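Local coordinates for class I phosphodiesterase PDEB1 (PDB 2R8Q), which is a class I phosphodiesterase of Leishmania major whose all-helical catalytic domain carries zinc and magnesium ions and holds 3-isobutyl-1-methylxanthine in its pocket, at residues A[56-68]-A[80-92]. Residues are numbered along the deposited sequence; the frame is centred on the assembly and turned at random.
Sequences MDAAAGVVYNLLW and EQTLLNFILQCRR
With chi1 at 177°, Y64 holds CG trans to its own nitrogen and directs its ring between E80, L83, L84 and I87, a knob filling a hole in helix 80-92. L84 CB lies 3.9 Å from Y64 CD2, and the E80 carbonyl oxygen meets the ring edge in plane. W68 takes the same first torsion, which lays its indole against E80: the glutamate CG sits over one face, 3.4 Å from the centroid of the six-membered ring, in a CH-pi contact. A water joins the Y64 hydroxyl to E80 OE2. I87 fills the middle, its CD1 3.5 Å from Y64 CA and its CG2 packed tightly at 3.5 Å from V63 CG2. At the far end R91, bent at chi3 (71°), reaches back with NH1 to D57 OD1 (2.9 Å), a salt bridge made on the anti side of the carboxylate, and makes a weak hydrogen bond from NH1 to M56 O (3.1 Å). A second water links D57 OD1 to R91 NH2. Helices 102-118 and 127-139 flank this pair through V63 and L67. Joined through short helix 72-75, the two pack roughly antiparallel but splayed, at 142°, in the all-alpha phosphodiesterase catalytic domain.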
# COMPACT_ATOMS: atom_id res chain seq x y z
N MET A 56 -24.41 -11.71 -8.08
CA MET A 56 -23.41 -10.65 -8.04
C MET A 56 -23.87 -9.47 -8.89
O MET A 56 -23.60 -8.32 -8.55
CB MET A 56 -22.06 -11.16 -8.54
CG MET A 56 -21.30 -11.98 -7.51
SD MET A 56 -20.72 -10.92 -6.15
CE MET A 56 -20.12 -12.14 -4.98
N ASP A 57 -24.54 -9.75 -10.00
CA ASP A 57 -25.05 -8.68 -10.86
C ASP A 57 -26.21 -7.99 -10.16
O ASP A 57 -26.33 -6.76 -10.18
CB ASP A 57 -25.52 -9.23 -12.21
CG ASP A 57 -24.38 -9.68 -13.11
OD1 ASP A 57 -23.27 -9.12 -12.99
OD2 ASP A 57 -24.60 -10.58 -13.95
N ALA A 58 -27.07 -8.78 -9.51
CA ALA A 58 -28.21 -8.21 -8.80
C ALA A 58 -27.72 -7.32 -7.65
O ALA A 58 -28.27 -6.25 -7.42
CB ALA A 58 -29.10 -9.34 -8.26
N ALA A 59 -26.69 -7.76 -6.93
CA ALA A 59 -26.15 -6.98 -5.82
C ALA A 59 -25.58 -5.66 -6.33
O ALA A 59 -25.74 -4.62 -5.69
CB ALA A 59 -25.08 -7.78 -5.10
N ALA A 60 -24.90 -5.70 -7.47
CA ALA A 60 -24.33 -4.49 -8.06
C ALA A 60 -25.48 -3.57 -8.46
O ALA A 60 -25.38 -2.35 -8.36
CB ALA A 60 -23.50 -4.85 -9.28
N GLY A 61 -26.58 -4.18 -8.90
CA GLY A 61 -27.74 -3.41 -9.31
C GLY A 61 -28.41 -2.72 -8.14
O GLY A 61 -28.97 -1.63 -8.28
N VAL A 62 -28.37 -3.36 -6.97
CA VAL A 62 -28.96 -2.78 -5.77
C VAL A 62 -28.25 -1.47 -5.46
O VAL A 62 -28.89 -0.43 -5.28
CB VAL A 62 -28.82 -3.74 -4.56
CG1 VAL A 62 -29.23 -3.04 -3.28
CG2 VAL A 62 -29.67 -4.98 -4.79
N VAL A 63 -26.92 -1.50 -5.43
CA VAL A 63 -26.18 -0.28 -5.13
C VAL A 63 -26.28 0.77 -6.23
O VAL A 63 -26.34 1.96 -5.93
CB VAL A 63 -24.69 -0.58 -4.83
CG1 VAL A 63 -24.58 -1.35 -3.52
CG2 VAL A 63 -24.07 -1.36 -5.95
N TYR A 64 -26.28 0.35 -7.50
CA TYR A 64 -26.39 1.34 -8.57
C TYR A 64 -27.72 2.06 -8.49
O TYR A 64 -27.79 3.28 -8.62
CB TYR A 64 -26.24 0.69 -9.95
CG TYR A 64 -26.41 1.69 -11.08
CD1 TYR A 64 -27.67 1.97 -11.60
CD2 TYR A 64 -25.33 2.43 -11.54
CE1 TYR A 64 -27.85 2.97 -12.56
CE2 TYR A 64 -25.50 3.44 -12.50
CZ TYR A 64 -26.76 3.70 -13.00
OH TYR A 64 -26.93 4.72 -13.92
N ASN A 65 -28.79 1.30 -8.27
CA ASN A 65 -30.13 1.88 -8.18
C ASN A 65 -30.23 2.82 -6.98
O ASN A 65 -30.68 3.96 -7.09
CB ASN A 65 -31.17 0.77 -8.05
CG ASN A 65 -32.59 1.30 -8.13
OD1 ASN A 65 -33.15 1.44 -9.22
ND2 ASN A 65 -33.17 1.60 -6.98
N LEU A 66 -29.80 2.32 -5.82
CA LEU A 66 -29.86 3.10 -4.60
C LEU A 66 -29.07 4.40 -4.69
O LEU A 66 -29.58 5.47 -4.36
CB LEU A 66 -29.35 2.28 -3.41
CG LEU A 66 -29.40 2.97 -2.05
CD1 LEU A 66 -30.85 3.26 -1.66
CD2 LEU A 66 -28.74 2.08 -1.01
N LEU A 67 -27.82 4.31 -5.15
CA LEU A 67 -26.98 5.49 -5.24
C LEU A 67 -27.38 6.46 -6.35
O LEU A 67 -27.46 7.67 -6.11
CB LEU A 67 -25.51 5.09 -5.40
CG LEU A 67 -24.92 4.33 -4.21
CD1 LEU A 67 -23.43 4.15 -4.42
CD2 LEU A 67 -25.18 5.10 -2.91
N TRP A 68 -27.66 5.96 -7.55
CA TRP A 68 -28.05 6.88 -8.61
C TRP A 68 -29.36 7.59 -8.31
O TRP A 68 -29.48 8.80 -8.49
CB TRP A 68 -28.16 6.17 -9.96
CG TRP A 68 -28.51 7.15 -11.04
CD1 TRP A 68 -29.73 7.34 -11.62
CD2 TRP A 68 -27.65 8.16 -11.57
NE1 TRP A 68 -29.68 8.41 -12.48
CE2 TRP A 68 -28.42 8.94 -12.47
CE3 TRP A 68 -26.30 8.50 -11.38
CZ2 TRP A 68 -27.89 10.03 -13.17
CZ3 TRP A 68 -25.77 9.58 -12.07
CH2 TRP A 68 -26.57 10.33 -12.95
N GLU A 80 -23.50 8.55 -14.95
CA GLU A 80 -24.10 7.23 -14.76
C GLU A 80 -23.13 6.08 -14.99
O GLU A 80 -23.00 5.19 -14.14
CB GLU A 80 -25.30 7.06 -15.69
CG GLU A 80 -26.49 7.94 -15.33
CD GLU A 80 -27.59 7.89 -16.36
OE1 GLU A 80 -27.37 8.35 -17.50
OE2 GLU A 80 -28.69 7.38 -16.04
N GLN A 81 -22.47 6.08 -16.14
CA GLN A 81 -21.53 5.01 -16.47
C GLN A 81 -20.32 5.01 -15.54
O GLN A 81 -19.75 3.96 -15.26
CB GLN A 81 -21.08 5.11 -17.93
CG GLN A 81 -20.18 3.97 -18.37
CD GLN A 81 -19.96 3.95 -19.87
OE1 GLN A 81 -20.91 3.85 -20.65
NE2 GLN A 81 -18.70 4.06 -20.29
N THR A 82 -19.93 6.18 -15.05
CA THR A 82 -18.80 6.25 -14.14
C THR A 82 -19.16 5.53 -12.85
O THR A 82 -18.36 4.75 -12.33
CB THR A 82 -18.43 7.71 -13.82
OG1 THR A 82 -18.19 8.43 -15.03
CG2 THR A 82 -17.17 7.75 -12.96
N LEU A 83 -20.35 5.80 -12.34
CA LEU A 83 -20.82 5.15 -11.11
C LEU A 83 -20.87 3.63 -11.28
O LEU A 83 -20.40 2.89 -10.41
CB LEU A 83 -22.20 5.67 -10.72
CG LEU A 83 -22.86 5.00 -9.51
CD1 LEU A 83 -21.99 5.21 -8.27
CD2 LEU A 83 -24.24 5.57 -9.29
N LEU A 84 -21.44 3.16 -12.38
CA LEU A 84 -21.54 1.72 -12.60
C LEU A 84 -20.15 1.09 -12.73
O LEU A 84 -19.90 0.03 -12.17
CB LEU A 84 -22.40 1.43 -13.85
CG LEU A 84 -22.70 -0.05 -14.12
CD1 LEU A 84 -23.30 -0.72 -12.88
CD2 LEU A 84 -23.67 -0.16 -15.30
N ASN A 85 -19.25 1.74 -13.47
CA ASN A 85 -17.90 1.21 -13.62
C ASN A 85 -17.24 1.12 -12.25
O ASN A 85 -16.55 0.14 -11.95
CB ASN A 85 -17.04 2.10 -14.52
CG ASN A 85 -17.36 1.94 -15.99
OD1 ASN A 85 -17.90 0.91 -16.42
ND2 ASN A 85 -17.02 2.95 -16.79
N PHE A 86 -17.44 2.14 -11.42
CA PHE A 86 -16.86 2.15 -10.07
C PHE A 86 -17.36 0.95 -9.27
O PHE A 86 -16.58 0.22 -8.66
CB PHE A 86 -17.22 3.45 -9.35
CG PHE A 86 -16.81 3.49 -7.91
CD1 PHE A 86 -15.47 3.67 -7.55
CD2 PHE A 86 -17.75 3.33 -6.90
CE1 PHE A 86 -15.09 3.71 -6.22
CE2 PHE A 86 -17.38 3.36 -5.56
CZ PHE A 86 -16.05 3.55 -5.22
N ILE A 87 -18.67 0.74 -9.28
CA ILE A 87 -19.26 -0.38 -8.55
C ILE A 87 -18.65 -1.70 -9.04
O ILE A 87 -18.29 -2.56 -8.23
CB ILE A 87 -20.79 -0.40 -8.74
CG1 ILE A 87 -21.41 0.83 -8.09
CG2 ILE A 87 -21.38 -1.68 -8.15
CD1 ILE A 87 -22.87 1.05 -8.43
N LEU A 88 -18.52 -1.85 -10.35
CA LEU A 88 -17.96 -3.08 -10.90
C LEU A 88 -16.46 -3.24 -10.65
O LEU A 88 -15.98 -4.36 -10.51
CB LEU A 88 -18.25 -3.17 -12.41
CG LEU A 88 -19.73 -3.34 -12.75
CD1 LEU A 88 -19.93 -3.26 -14.25
CD2 LEU A 88 -20.23 -4.68 -12.21
N GLN A 89 -15.73 -2.13 -10.59
CA GLN A 89 -14.30 -2.20 -10.31
C GLN A 89 -14.13 -2.62 -8.85
O GLN A 89 -13.20 -3.35 -8.52
CB GLN A 89 -13.63 -0.85 -10.57
CG GLN A 89 -13.48 -0.51 -12.06
CD GLN A 89 -12.42 -1.34 -12.77
OE1 GLN A 89 -11.88 -2.30 -12.21
NE2 GLN A 89 -12.12 -0.98 -14.02
N CYS A 90 -15.04 -2.17 -7.99
CA CYS A 90 -14.98 -2.55 -6.58
C CYS A 90 -15.29 -4.05 -6.47
O CYS A 90 -14.57 -4.80 -5.81
CB CYS A 90 -16.00 -1.76 -5.75
SG CYS A 90 -15.56 -0.03 -5.39
N ARG A 91 -16.36 -4.47 -7.13
CA ARG A 91 -16.78 -5.87 -7.08
C ARG A 91 -15.65 -6.82 -7.47
O ARG A 91 -15.47 -7.88 -6.85
CB ARG A 91 -17.99 -6.08 -8.00
CG ARG A 91 -18.64 -7.44 -7.84
CD ARG A 91 -19.85 -7.59 -8.75
NE ARG A 91 -19.47 -7.70 -10.16
CZ ARG A 91 -20.33 -7.88 -11.15
NH1 ARG A 91 -21.63 -7.98 -10.90
NH2 ARG A 91 -19.90 -7.99 -12.40
N ARG A 92 -14.89 -6.45 -8.50
CA ARG A 92 -13.79 -7.27 -8.98
C ARG A 92 -12.71 -7.52 -7.94
O ARG A 92 -11.98 -8.51 -8.01
CB ARG A 92 -13.10 -6.60 -10.18
CG ARG A 92 -13.87 -6.59 -11.47
CD ARG A 92 -13.07 -5.85 -12.52
NE ARG A 92 -13.68 -5.93 -13.84
CZ ARG A 92 -13.17 -5.36 -14.93
NH1 ARG A 92 -12.04 -4.67 -14.86
NH2 ARG A 92 -13.79 -5.49 -16.10
O HOH W 1 -21.56 -7.86 -14.79
O HOH W 2 -29.64 5.45 -14.42